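PDB 1TA9: glycerol dehydrogenase from Schizosaccharomyces pombe, which oxidises glycerol to dihydroxyacetone with NAD(+) as hydride acceptor, supporting glycerol assimilation in fission yeast with the help of a zinc ion. Local coordinates for residues I150-G155 with C175-S180; V95-Q100 with G155-S160; F361-H366 with T428-R433; L367-E372 with S419-W424; W237-S242 with G309-A314. All blocks are in the same frame, centred on the assembly; numbering follows the deposited sequence.

Contact 1 (I150-G155 with C175-S180)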
# COMPACT_ATOMS: atom_id res chain seq x y z
N ILE B 150 28.35 -14.88 -43.56
CA ILE B 150 27.21 -15.34 -42.79
C ILE B 150 27.56 -16.57 -41.94
O ILE B 150 27.86 -17.64 -42.48
CB ILE B 150 26.03 -15.72 -43.71
CG1 ILE B 150 25.73 -14.58 -44.67
CG2 ILE B 150 24.80 -16.05 -42.87
CD1 ILE B 150 24.62 -14.89 -45.67
N GLY B 151 27.52 -16.40 -40.63
CA GLY B 151 27.82 -17.49 -39.72
C GLY B 151 26.53 -18.09 -39.18
O GLY B 151 25.71 -17.38 -38.60
N VAL B 152 26.35 -19.39 -39.36
CA VAL B 152 25.14 -20.06 -38.90
C VAL B 152 25.46 -21.19 -37.92
O VAL B 152 26.14 -22.15 -38.28
CB VAL B 152 24.35 -20.66 -40.09
CG1 VAL B 152 22.98 -21.15 -39.62
CG2 VAL B 152 24.20 -19.64 -41.20
N GLY B 153 24.98 -21.07 -36.68
CA GLY B 153 25.24 -22.11 -35.70
C GLY B 153 25.52 -21.63 -34.29
O GLY B 153 24.92 -20.66 -33.81
N GLY B 154 26.45 -22.31 -33.61
CA GLY B 154 26.79 -21.94 -32.25
C GLY B 154 27.92 -20.94 -32.10
O GLY B 154 28.43 -20.41 -33.09
N GLY B 155 28.32 -20.70 -30.86
CA GLY B 155 29.38 -19.76 -30.55
C GLY B 155 30.65 -19.84 -31.38
O GLY B 155 31.14 -18.82 -31.87
N CYS B 175 23.75 -15.93 -37.32
CA CYS B 175 22.50 -16.66 -37.20
C CYS B 175 22.58 -17.77 -36.17
O CYS B 175 22.92 -18.91 -36.49
CB CYS B 175 22.12 -17.26 -38.55
SG CYS B 175 22.29 -16.12 -39.93
N PRO B 176 22.27 -17.46 -34.90
CA PRO B 176 22.33 -18.49 -33.86
C PRO B 176 21.28 -19.57 -34.11
O PRO B 176 20.15 -19.26 -34.51
CB PRO B 176 22.07 -17.69 -32.58
CG PRO B 176 21.20 -16.57 -33.04
CD PRO B 176 21.84 -16.16 -34.35
N THR B 177 21.65 -20.82 -33.88
CA THR B 177 20.73 -21.94 -34.09
C THR B 177 20.15 -22.47 -32.77
O THR B 177 19.37 -23.43 -32.76
CB THR B 177 21.41 -23.07 -34.87
OG1 THR B 177 22.63 -23.43 -34.23
CG2 THR B 177 21.70 -22.61 -36.30
N THR B 178 20.56 -21.84 -31.68
CA THR B 178 20.06 -22.17 -30.34
C THR B 178 20.11 -20.84 -29.60
O THR B 178 20.80 -19.91 -30.03
CB THR B 178 20.97 -23.17 -29.59
OG1 THR B 178 22.29 -22.63 -29.49
CG2 THR B 178 21.01 -24.51 -30.31
N ALA B 179 19.36 -20.73 -28.51
CA ALA B 179 19.36 -19.49 -27.74
C ALA B 179 20.00 -19.81 -26.39
O ALA B 179 19.37 -19.64 -25.35
CB ALA B 179 17.92 -19.01 -27.56
N SER B 180 21.25 -20.26 -26.43
CA SER B 180 21.96 -20.65 -25.22
C SER B 180 22.92 -19.65 -24.56
O SER B 180 23.46 -19.93 -23.49
CB SER B 180 22.72 -21.96 -25.48
OG SER B 180 23.64 -21.80 -26.54
O HOH W 1 23.68 -20.68 -31.48

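Contact 2 (V95-Q100 with G155-S160)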
# COMPACT_ATOMS: atom_id res chain seq x y z
N VAL B 95 29.09 -15.51 -48.26
CA VAL B 95 29.69 -16.73 -47.74
C VAL B 95 28.80 -17.24 -46.61
O VAL B 95 28.39 -16.46 -45.75
CB VAL B 95 31.11 -16.48 -47.18
CG1 VAL B 95 31.56 -17.66 -46.33
CG2 VAL B 95 32.09 -16.26 -48.32
N VAL B 96 28.49 -18.53 -46.62
CA VAL B 96 27.69 -19.11 -45.56
C VAL B 96 28.57 -20.14 -44.86
O VAL B 96 29.02 -21.11 -45.48
CB VAL B 96 26.42 -19.79 -46.10
CG1 VAL B 96 25.66 -20.45 -44.96
CG2 VAL B 96 25.53 -18.75 -46.77
N LEU B 97 28.83 -19.90 -43.58
CA LEU B 97 29.68 -20.77 -42.78
C LEU B 97 28.90 -21.50 -41.69
O LEU B 97 28.20 -20.87 -40.90
CB LEU B 97 30.79 -19.95 -42.13
CG LEU B 97 31.75 -20.69 -41.19
CD1 LEU B 97 32.59 -21.68 -42.00
CD2 LEU B 97 32.64 -19.69 -40.49
N ALA B 98 29.04 -22.82 -41.65
CA ALA B 98 28.35 -23.64 -40.65
C ALA B 98 28.97 -25.03 -40.58
O ALA B 98 29.46 -25.54 -41.59
CB ALA B 98 26.87 -23.74 -40.99
N ASP B 99 28.96 -25.65 -39.40
CA ASP B 99 29.51 -26.99 -39.28
C ASP B 99 28.54 -27.92 -40.00
O ASP B 99 27.45 -27.51 -40.37
CB ASP B 99 29.67 -27.39 -37.80
CG ASP B 99 28.35 -27.51 -37.06
OD1 ASP B 99 28.37 -27.43 -35.81
OD2 ASP B 99 27.30 -27.70 -37.70
N GLN B 100 28.94 -29.17 -40.21
CA GLN B 100 28.08 -30.11 -40.94
C GLN B 100 26.70 -30.29 -40.33
O GLN B 100 25.71 -30.40 -41.04
CB GLN B 100 28.78 -31.46 -41.08
CG GLN B 100 28.20 -32.34 -42.17
CD GLN B 100 28.03 -31.59 -43.48
OE1 GLN B 100 26.98 -31.01 -43.75
NE2 GLN B 100 29.08 -31.59 -44.30
N GLY B 155 28.32 -20.70 -30.86
CA GLY B 155 29.38 -19.76 -30.55
C GLY B 155 30.65 -19.84 -31.38
O GLY B 155 31.14 -18.82 -31.87
N LYS B 156 31.20 -21.04 -31.53
CA LYS B 156 32.41 -21.21 -32.32
C LYS B 156 32.22 -20.75 -33.75
O LYS B 156 33.07 -20.06 -34.31
CB LYS B 156 32.86 -22.68 -32.30
CG LYS B 156 33.46 -23.14 -30.98
CD LYS B 156 34.00 -24.56 -31.10
CE LYS B 156 34.64 -25.03 -29.80
NZ LYS B 156 35.21 -26.40 -29.94
N THR B 157 31.09 -21.13 -34.35
CA THR B 157 30.82 -20.73 -35.73
C THR B 157 30.59 -19.22 -35.80
O THR B 157 31.07 -18.56 -36.72
CB THR B 157 29.58 -21.46 -36.28
OG1 THR B 157 29.80 -22.87 -36.24
CG2 THR B 157 29.32 -21.04 -37.73
N MET B 158 29.85 -18.69 -34.83
CA MET B 158 29.55 -17.26 -34.81
C MET B 158 30.82 -16.43 -34.63
O MET B 158 30.98 -15.39 -35.28
CB MET B 158 28.55 -16.95 -33.70
CG MET B 158 27.15 -17.52 -33.95
SD MET B 158 25.87 -16.91 -32.80
CE MET B 158 25.77 -18.29 -31.64
N ASP B 159 31.72 -16.88 -33.77
CA ASP B 159 32.96 -16.15 -33.56
C ASP B 159 33.89 -16.26 -34.76
O ASP B 159 34.62 -15.32 -35.08
CB ASP B 159 33.66 -16.64 -32.29
CG ASP B 159 32.96 -16.17 -31.03
OD1 ASP B 159 32.66 -14.96 -30.95
OD2 ASP B 159 32.70 -16.99 -30.14
N SER B 160 33.86 -17.40 -35.43
CA SER B 160 34.70 -17.60 -36.61
C SER B 160 34.23 -16.64 -37.71
O SER B 160 35.04 -16.06 -38.43
CB SER B 160 34.60 -19.05 -37.10
OG SER B 160 35.16 -19.94 -36.14
O HOH W 2 27.68 -24.22 -37.25

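Contact 3 (F361-H366 with T428-R433)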
# COMPACT_ATOMS: atom_id res chain seq x y z
N PHE B 361 14.21 -19.35 -8.40
CA PHE B 361 13.86 -19.12 -9.80
C PHE B 361 14.73 -19.99 -10.69
O PHE B 361 14.24 -20.63 -11.63
CB PHE B 361 14.08 -17.65 -10.18
CG PHE B 361 13.63 -17.32 -11.58
CD1 PHE B 361 12.28 -17.13 -11.86
CD2 PHE B 361 14.55 -17.22 -12.62
CE1 PHE B 361 11.85 -16.85 -13.17
CE2 PHE B 361 14.13 -16.95 -13.93
CZ PHE B 361 12.78 -16.77 -14.20
N MET B 362 16.03 -20.02 -10.41
CA MET B 362 16.95 -20.83 -11.19
C MET B 362 16.57 -22.30 -11.09
O MET B 362 16.60 -23.03 -12.09
CB MET B 362 18.39 -20.63 -10.72
CG MET B 362 18.97 -19.26 -11.05
SD MET B 362 20.65 -19.07 -10.42
CE MET B 362 21.09 -17.41 -11.07
N ALA B 363 16.22 -22.74 -9.88
CA ALA B 363 15.83 -24.12 -9.67
C ALA B 363 14.59 -24.47 -10.49
O ALA B 363 14.52 -25.55 -11.07
CB ALA B 363 15.56 -24.36 -8.19
N LYS B 364 13.62 -23.57 -10.54
CA LYS B 364 12.40 -23.82 -11.31
C LYS B 364 12.70 -23.95 -12.80
O LYS B 364 11.99 -24.65 -13.53
CB LYS B 364 11.38 -22.71 -11.09
CG LYS B 364 10.95 -22.56 -9.63
CD LYS B 364 9.95 -21.42 -9.44
CE LYS B 364 9.58 -21.28 -7.97
NZ LYS B 364 8.58 -20.20 -7.74
N CYS B 365 13.75 -23.28 -13.26
CA CYS B 365 14.16 -23.31 -14.65
C CYS B 365 15.06 -24.50 -14.95
O CYS B 365 15.50 -24.68 -16.09
CB CYS B 365 14.89 -22.01 -15.03
SG CYS B 365 13.84 -20.54 -15.05
N HIS B 366 15.36 -25.28 -13.92
CA HIS B 366 16.21 -26.47 -14.04
C HIS B 366 17.69 -26.14 -14.23
O HIS B 366 18.41 -26.83 -14.95
CB HIS B 366 15.74 -27.36 -15.20
CG HIS B 366 16.13 -28.80 -15.04
ND1 HIS B 366 15.50 -29.64 -14.14
CD2 HIS B 366 17.08 -29.54 -15.65
CE1 HIS B 366 16.05 -30.85 -14.22
NE2 HIS B 366 17.01 -30.81 -15.12
N THR B 428 12.20 -25.88 1.62
CA THR B 428 11.07 -25.96 0.71
C THR B 428 10.69 -27.37 0.27
O THR B 428 9.64 -27.56 -0.33
CB THR B 428 11.35 -25.15 -0.57
OG1 THR B 428 12.44 -25.74 -1.28
CG2 THR B 428 11.69 -23.71 -0.22
N GLY B 429 11.55 -28.34 0.55
CA GLY B 429 11.26 -29.70 0.14
C GLY B 429 11.37 -29.87 -1.37
O GLY B 429 10.78 -30.79 -1.94
N TRP B 430 12.12 -28.98 -2.01
CA TRP B 430 12.32 -29.02 -3.46
C TRP B 430 13.10 -30.29 -3.84
O TRP B 430 14.23 -30.48 -3.40
CB TRP B 430 13.08 -27.77 -3.91
CG TRP B 430 13.27 -27.66 -5.39
CD1 TRP B 430 14.40 -27.96 -6.10
CD2 TRP B 430 12.31 -27.19 -6.34
NE1 TRP B 430 14.20 -27.70 -7.44
CE2 TRP B 430 12.93 -27.23 -7.61
CE3 TRP B 430 10.99 -26.73 -6.24
CZ2 TRP B 430 12.26 -26.83 -8.78
CZ3 TRP B 430 10.32 -26.34 -7.41
CH2 TRP B 430 10.97 -26.39 -8.66
N THR B 431 12.49 -31.13 -4.67
CA THR B 431 13.12 -32.39 -5.07
C THR B 431 13.76 -32.40 -6.46
O THR B 431 14.56 -33.28 -6.76
CB THR B 431 12.10 -33.54 -5.00
OG1 THR B 431 10.99 -33.25 -5.86
CG2 THR B 431 11.60 -33.73 -3.58
N GLU B 432 13.40 -31.44 -7.30
CA GLU B 432 13.96 -31.38 -8.66
C GLU B 432 15.46 -31.10 -8.60
O GLU B 432 15.93 -30.32 -7.77
CB GLU B 432 13.22 -30.30 -9.46
CG GLU B 432 13.61 -30.20 -10.94
CD GLU B 432 12.69 -29.27 -11.72
OE1 GLU B 432 13.02 -28.93 -12.89
OE2 GLU B 432 11.63 -28.87 -11.18
N ARG B 433 16.23 -31.75 -9.48
CA ARG B 433 17.68 -31.57 -9.51
C ARG B 433 18.22 -31.62 -10.93
O ARG B 433 17.74 -32.39 -11.76
CB ARG B 433 18.36 -32.68 -8.70
CG ARG B 433 18.03 -32.71 -7.22
CD ARG B 433 18.84 -31.69 -6.44
NE ARG B 433 18.67 -31.87 -5.00
CZ ARG B 433 17.57 -31.54 -4.32
NH1 ARG B 433 16.53 -31.01 -4.95
NH2 ARG B 433 17.51 -31.77 -3.01
O HOH W 3 15.72 -27.86 -10.02
O HOH W 4 10.32 -26.42 -12.28
O HOH W 5 18.31 -33.01 -14.98

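Contact 4 (L367-E372 with S419-W424)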
# COMPACT_ATOMS: atom_id res chain seq x y z
N LEU B 367 18.14 -25.07 -13.57
CA LEU B 367 19.54 -24.67 -13.62
C LEU B 367 20.18 -25.20 -12.34
O LEU B 367 19.54 -25.22 -11.28
CB LEU B 367 19.66 -23.14 -13.67
CG LEU B 367 19.36 -22.49 -15.02
CD1 LEU B 367 19.09 -21.00 -14.85
CD2 LEU B 367 20.55 -22.72 -15.96
N PRO B 368 21.45 -25.62 -12.41
CA PRO B 368 22.13 -26.14 -11.22
C PRO B 368 22.45 -25.03 -10.22
O PRO B 368 22.97 -23.98 -10.61
CB PRO B 368 23.39 -26.78 -11.81
CG PRO B 368 23.69 -25.90 -12.98
CD PRO B 368 22.32 -25.70 -13.60
N ILE B 369 22.15 -25.27 -8.95
CA ILE B 369 22.42 -24.28 -7.91
C ILE B 369 23.29 -24.84 -6.80
O ILE B 369 23.48 -24.19 -5.77
CB ILE B 369 21.13 -23.72 -7.29
CG1 ILE B 369 20.31 -24.85 -6.65
CG2 ILE B 369 20.32 -22.99 -8.36
CD1 ILE B 369 19.10 -24.36 -5.87
N THR B 370 23.79 -26.05 -6.99
CA THR B 370 24.65 -26.70 -6.00
C THR B 370 25.85 -27.34 -6.68
O THR B 370 25.81 -27.62 -7.87
CB THR B 370 23.89 -27.81 -5.24
OG1 THR B 370 23.41 -28.78 -6.17
CG2 THR B 370 22.72 -27.22 -4.47
N LEU B 371 26.91 -27.56 -5.91
CA LEU B 371 28.12 -28.18 -6.44
C LEU B 371 27.81 -29.60 -6.90
O LEU B 371 28.40 -30.10 -7.86
CB LEU B 371 29.22 -28.19 -5.37
CG LEU B 371 29.77 -26.82 -4.96
CD1 LEU B 371 30.65 -26.94 -3.73
CD2 LEU B 371 30.55 -26.22 -6.13
N GLU B 372 26.88 -30.24 -6.20
CA GLU B 372 26.47 -31.60 -6.54
C GLU B 372 25.92 -31.62 -7.97
O GLU B 372 26.33 -32.44 -8.79
CB GLU B 372 25.39 -32.09 -5.57
CG GLU B 372 24.88 -33.50 -5.86
CD GLU B 372 25.81 -34.59 -5.35
OE1 GLU B 372 25.72 -35.73 -5.85
OE2 GLU B 372 26.62 -34.32 -4.43
N SER B 419 25.95 -24.20 0.26
CA SER B 419 25.24 -24.38 1.52
C SER B 419 23.89 -23.67 1.54
O SER B 419 22.91 -24.20 2.05
CB SER B 419 26.10 -23.89 2.69
OG SER B 419 27.26 -24.68 2.84
N TYR B 420 23.85 -22.45 1.00
CA TYR B 420 22.60 -21.68 0.96
C TYR B 420 21.55 -22.43 0.13
O TYR B 420 20.40 -22.56 0.54
CB TYR B 420 22.83 -20.30 0.32
CG TYR B 420 23.66 -19.30 1.12
CD1 TYR B 420 24.30 -19.65 2.31
CD2 TYR B 420 23.82 -18.00 0.64
CE1 TYR B 420 25.09 -18.71 3.01
CE2 TYR B 420 24.60 -17.06 1.33
CZ TYR B 420 25.23 -17.42 2.51
OH TYR B 420 26.01 -16.49 3.16
N SER B 421 21.96 -22.88 -1.06
CA SER B 421 21.05 -23.61 -1.95
C SER B 421 20.58 -24.91 -1.30
O SER B 421 19.40 -25.26 -1.38
CB SER B 421 21.74 -23.91 -3.28
OG SER B 421 21.99 -22.73 -4.02
N GLN B 422 21.49 -25.63 -0.66
CA GLN B 422 21.10 -26.87 0.01
C GLN B 422 20.09 -26.61 1.11
O GLN B 422 19.18 -27.41 1.33
CB GLN B 422 22.31 -27.59 0.59
CG GLN B 422 23.23 -28.18 -0.45
CD GLN B 422 24.25 -29.11 0.17
OE1 GLN B 422 23.89 -30.07 0.85
NE2 GLN B 422 25.52 -28.84 -0.06
N LYS B 423 20.24 -25.49 1.82
CA LYS B 423 19.30 -25.17 2.89
C LYS B 423 17.93 -24.85 2.29
O LYS B 423 16.91 -25.30 2.80
CB LYS B 423 19.80 -23.97 3.71
CG LYS B 423 18.92 -23.63 4.92
CD LYS B 423 18.92 -24.75 5.96
CE LYS B 423 18.17 -24.34 7.22
NZ LYS B 423 18.27 -25.37 8.29
N TRP B 424 17.92 -24.08 1.20
CA TRP B 424 16.68 -23.72 0.54
C TRP B 424 15.95 -24.98 0.06
O TRP B 424 14.73 -25.10 0.21
CB TRP B 424 16.94 -22.79 -0.65
CG TRP B 424 15.70 -22.53 -1.47
CD1 TRP B 424 14.69 -21.66 -1.18
CD2 TRP B 424 15.31 -23.22 -2.66
NE1 TRP B 424 13.69 -21.77 -2.12
CE2 TRP B 424 14.04 -22.72 -3.04
CE3 TRP B 424 15.90 -24.22 -3.45
CZ2 TRP B 424 13.35 -23.19 -4.16
CZ3 TRP B 424 15.22 -24.68 -4.57
CH2 TRP B 424 13.95 -24.17 -4.92

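Contact 5 (W237-S242 with G309-A314)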
# COMPACT_ATOMS: atom_id res chain seq x y z
N TRP B 237 21.25 -8.48 -15.78
CA TRP B 237 20.81 -7.41 -14.90
C TRP B 237 21.71 -7.30 -13.68
O TRP B 237 22.10 -6.20 -13.28
CB TRP B 237 19.36 -7.63 -14.45
CG TRP B 237 18.84 -6.54 -13.56
CD1 TRP B 237 18.41 -5.30 -13.94
CD2 TRP B 237 18.71 -6.59 -12.14
NE1 TRP B 237 18.02 -4.57 -12.84
CE2 TRP B 237 18.19 -5.34 -11.72
CE3 TRP B 237 18.98 -7.57 -11.17
CZ2 TRP B 237 17.94 -5.05 -10.37
CZ3 TRP B 237 18.73 -7.28 -9.83
CH2 TRP B 237 18.21 -6.03 -9.45
N VAL B 238 22.06 -8.43 -13.08
CA VAL B 238 22.92 -8.42 -11.90
C VAL B 238 24.27 -7.78 -12.18
O VAL B 238 24.70 -6.88 -11.46
CB VAL B 238 23.16 -9.85 -11.35
CG1 VAL B 238 24.22 -9.80 -10.25
CG2 VAL B 238 21.85 -10.42 -10.80
N GLU B 239 24.95 -8.24 -13.22
CA GLU B 239 26.27 -7.70 -13.53
C GLU B 239 26.23 -6.25 -14.00
O GLU B 239 26.99 -5.42 -13.51
CB GLU B 239 26.98 -8.59 -14.57
CG GLU B 239 27.22 -10.01 -14.07
CD GLU B 239 28.09 -10.83 -15.00
OE1 GLU B 239 29.34 -10.74 -14.91
OE2 GLU B 239 27.52 -11.57 -15.83
N THR B 240 25.34 -5.94 -14.94
CA THR B 240 25.25 -4.57 -15.44
C THR B 240 24.90 -3.58 -14.33
O THR B 240 25.46 -2.48 -14.28
CB THR B 240 24.24 -4.47 -16.60
OG1 THR B 240 24.88 -4.92 -17.80
CG2 THR B 240 23.75 -3.03 -16.79
N GLU B 241 23.98 -3.94 -13.44
CA GLU B 241 23.65 -3.04 -12.34
C GLU B 241 24.90 -2.79 -11.49
O GLU B 241 25.13 -1.69 -11.01
CB GLU B 241 22.53 -3.62 -11.47
CG GLU B 241 21.13 -3.44 -12.06
CD GLU B 241 20.71 -1.98 -12.09
OE1 GLU B 241 20.40 -1.46 -13.18
OE2 GLU B 241 20.67 -1.34 -11.02
N SER B 242 25.70 -3.84 -11.31
CA SER B 242 26.93 -3.74 -10.52
C SER B 242 27.96 -2.82 -11.17
O SER B 242 28.65 -2.06 -10.49
CB SER B 242 27.54 -5.14 -10.33
OG SER B 242 28.77 -5.06 -9.62
N GLY B 309 26.20 -2.29 -20.73
CA GLY B 309 26.34 -2.19 -19.30
C GLY B 309 27.73 -2.76 -19.07
O GLY B 309 28.74 -2.10 -19.35
N GLY B 310 27.80 -4.00 -18.60
CA GLY B 310 29.09 -4.62 -18.39
C GLY B 310 29.02 -5.94 -17.65
O GLY B 310 27.99 -6.29 -17.08
N LEU B 311 30.14 -6.67 -17.68
CA LEU B 311 30.25 -7.93 -16.98
C LEU B 311 30.91 -7.63 -15.64
O LEU B 311 31.60 -6.62 -15.50
CB LEU B 311 31.12 -8.92 -17.78
CG LEU B 311 30.63 -9.32 -19.17
CD1 LEU B 311 31.58 -10.34 -19.78
CD2 LEU B 311 29.22 -9.90 -19.06
N ALA B 312 30.68 -8.49 -14.66
CA ALA B 312 31.26 -8.28 -13.34
C ALA B 312 31.81 -9.58 -12.77
O ALA B 312 32.58 -10.28 -13.42
CB ALA B 312 30.21 -7.67 -12.40
N ALA B 313 31.40 -9.92 -11.55
CA ALA B 313 31.89 -11.14 -10.90
C ALA B 313 31.36 -12.43 -11.51
O ALA B 313 32.12 -13.38 -11.69
CB ALA B 313 31.57 -11.10 -9.41
N ALA B 314 30.07 -12.47 -11.82
CA ALA B 314 29.46 -13.68 -12.37
C ALA B 314 30.27 -14.34 -13.49
O ALA B 314 30.64 -15.51 -13.39
CB ALA B 314 28.05 -13.38 -12.86

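Contact 1 (I150-G155 with C175-S180)
V152 and G153 pair with C175 and P176 as adjacent parallel strands of a Rossmann-like sheet, the two strands of a beta-alpha-beta unit joined by helix 155-167. Three backbone hydrogen bonds hold the pairing. C175 bridges V152: C175 N donates to G151 O (2.8 Å), and G153 N donates to C175 O (3.0 Å). The third bond, T177 N to G153 O, is longer at 3.3 Å, and its donor stands above the carbonyl plane; the second strand gives way to loop after P176. P176 costs this pairing no donor, because the N-H groups used belong to the residues on either side of it and to G153; its CA-H instead points at G153 O.

Apolar packing lies beside these bonds. I150 CG2 meets C175 SG at 3.9 Å, and V152 CG1 reaches T177 CG2 at 3.8 Å, the two side chains crossing at about a right angle. The C175 thiol and the V152 methyls lie on one face of the sheet, where buried apolar groups suit.

Glycine is required at G153, whose phi of 141° would drive any CB into the preceding carbonyl. T177 OG1 exploits the bare backbone, approaching G153 CA to 3.3 Å; chi1 of 53° places this hydroxyl between N and C while CG2 leans over the same glycine. G154 stands at the N-cap position of helix 155-167, and G155 with T177-S180 probably belongs to the NAD(+) site. Finally, one water donates to G153 O at 2.6 Å and lies 3.1 Å from T178 OG1, tying strand end to loop.

Contact 2 (V95-Q100 with G155-S160)
The strand bearing L97 and A98 and the helix turn bearing T157 and S160 run nearly antiparallel, the axes of these short pieces passing 8.5 Å apart at 150°. T157 makes the central touch: its CG2 presses on L97 O at 3.4 Å and extends over A98 CA. With chi1 at -59°, CG2 lies anti to the backbone N of T157 and faces the strand, while OG1 is turned toward D99 N. A threonine therefore serves both needs, a methyl for packing and a hydroxyl for water. One water bridges D99 N and T157 OG1, lying 2.7 Å from T157 OG1 and accepting D99 N at 2.9 Å. Further along, L97 CD2 rests on S160 CB at 4.0 Å. S160 can sit in this apolar setting because its hydroxyl folds back to K156 O (2.8 Å), which S160 N reaches from the opposite face of the carbonyl. D99 turns its carboxylate to its own chain, with OD2 capping V102 N at the start of helix 100-115; D99 and G155-D159 probably contribute to the NAD(+) site.

In the sheet, strand 93-98 lies between 148-153 and 120-125. Helix 155-167 covers its L97 side, where L124 and F126 add to the packing, whereas V96 and A98 point to W103 of helix 100-115 on the other side, giving the alpha-beta-alpha layering of a dinucleotide-binding domain.

Contact 3 (F361-H366 with T428-R433)
H366 and E432 form a polar surface contact between the end of helix 352-364 and the loop that follows helix 407-428, with A363 and W430 packed beside them. The imidazole donates from ND1 to E432 OE1 at 2.9 Å, nearly straight at 162°. The oxygen lies almost in the ring plane and uses its anti lone pair, although ring and carboxylate planes are 38° apart. E432 reaches this point because CG is anti to the backbone N (chi1 -175°) and the chain beyond stays extended. H366 ends its helix in a Schellman motif with positive phi; the end of its side chain comes near the loop.

W430 supplies the apolar half. A363 CB lies over one face of the indole, toward its rim, 3.7 Å from NE1, while the backbone N of E432 covers the opposite face. An alanine is small enough to let the ring come this close to the helix, and the methylene chain of K364 passes the far end, its CG 4.0 Å from W430 CH2. The helix-end carbonyls are served by water: one donates to A363 O and accepts W430 NE1 (3.0 Å), another joins K364 O to E432 OE2. R433 braces the loop from within, NH1 donating to W430 O at 2.8 Å and to E432 O.

A carboxylate this close would probably favour a protonated, positively charged H366, while the ND1 bond fixes the rotation of its ring; a water 2.6 Å from NE2 meets the other nitrogen.

Contact 4 (L367-E372 with S419-W424)
I369 and T370, in the irregular chain leading into helix 371-374, pass beside the last turns of helix 407-428, coming nearest where I369 CA lies 6.2 Å from S421 CA. I369 O accepts a hydrogen bond from a side chain of that helix: S421 OG donates to it at 2.7 Å, tilted 29° from the carbonyl plane. A serine suits this spot because its short side chain brings a hydroxyl directly to a buried carbonyl.

Packing surrounds that bond. I369 CD1 bends over S421 CB at 3.7 Å and goes on to W424 CE3 at 4.0 Å, so one branch touches both residues of the helix face. It can do so because chi1 of 60° sets CG1 between the backbone N and C, swinging the longer branch toward the helix. T370 adds its methyl, CG2 lying 3.7 Å from S421 CB, and the T370 and Q422 side chains cross at about a right angle. A threonine fits here because its other branch is polar: T370 is the N-cap residue of the short helix, its side chain capping a backbone N just past the segment, and OG1 is also hydrogen-bonded to E373 OE2. D418 OD1 of helix 407-428 accepts L371 N.

The third subunit also reaches this helix, with S419 OG bonded to H449 and R284 of that copy. The arrangement is loop-to-helix packing in the helical C-terminal domain of the iron-containing alcohol dehydrogenase family, away from the catalytic metal.

Contact 5 (W237-S242 with G309-A314)
E239 reaches across from helix 223-245 to the start of helix 313-322, and its OE1 takes A312 N at 2.6 Å in an almost straight bond (169°). The donor comes from above the carboxylate plane, 35° out of it. A glutamate is long enough for this reach: with CG anti to the carbonyl carbon (chi1 -62°), the extended chain runs past the small A312, and E239 CD packs tightly on A314 CB at 3.3 Å. E239 CB lies 3.6 Å from G310 O. Its other oxygen, OE2, is bonded to H315 ND1 and S235 OG, so the carboxylate joins two helices at once.

Next in sequence, T240 OG1 accepts G310 N at 3.2 Å and is also hydrogen-bonded to G305 O. The same hydroxyl lies 3.4 Å from G309 CA, where a CB would run into it; a glycine is therefore needed at G309 for the chain to come so close.

S242 ends the walk with a lighter touch, OG lying 4.1 Å from A312 CB. The small A312 and A314 suit a helix start pressed against another helix. H315 is a zinc ligand in this structure, with D232 and H333, so E239 is a second-shell carboxylate that holds a zinc-bound histidine by its ring nitrogen and helps to orient it, as in many zinc enzymes.

In the fold
The five contacts fall into two groups and a single site. Contacts 1 and 2 lie 8 Å apart, centre to centre, in the parallel sheet of the nucleotide-binding domain; they share G155, and their segments alternate along the chain, binding strands 93-98, 148-153 and 172-176 with helix 155-167. Contact 5 follows in sequence, about 24 Å from contact 1 between centres, beside the zinc site. Contacts 3 and 4 come last, with centres 9 Å apart: segments 367-372 and 419-424 both fall between those of contact 3, and W424 touches A363 and W430. The sheet region probably binds NAD(+) and the helical region holds the zinc, consistent with catalysis between the two.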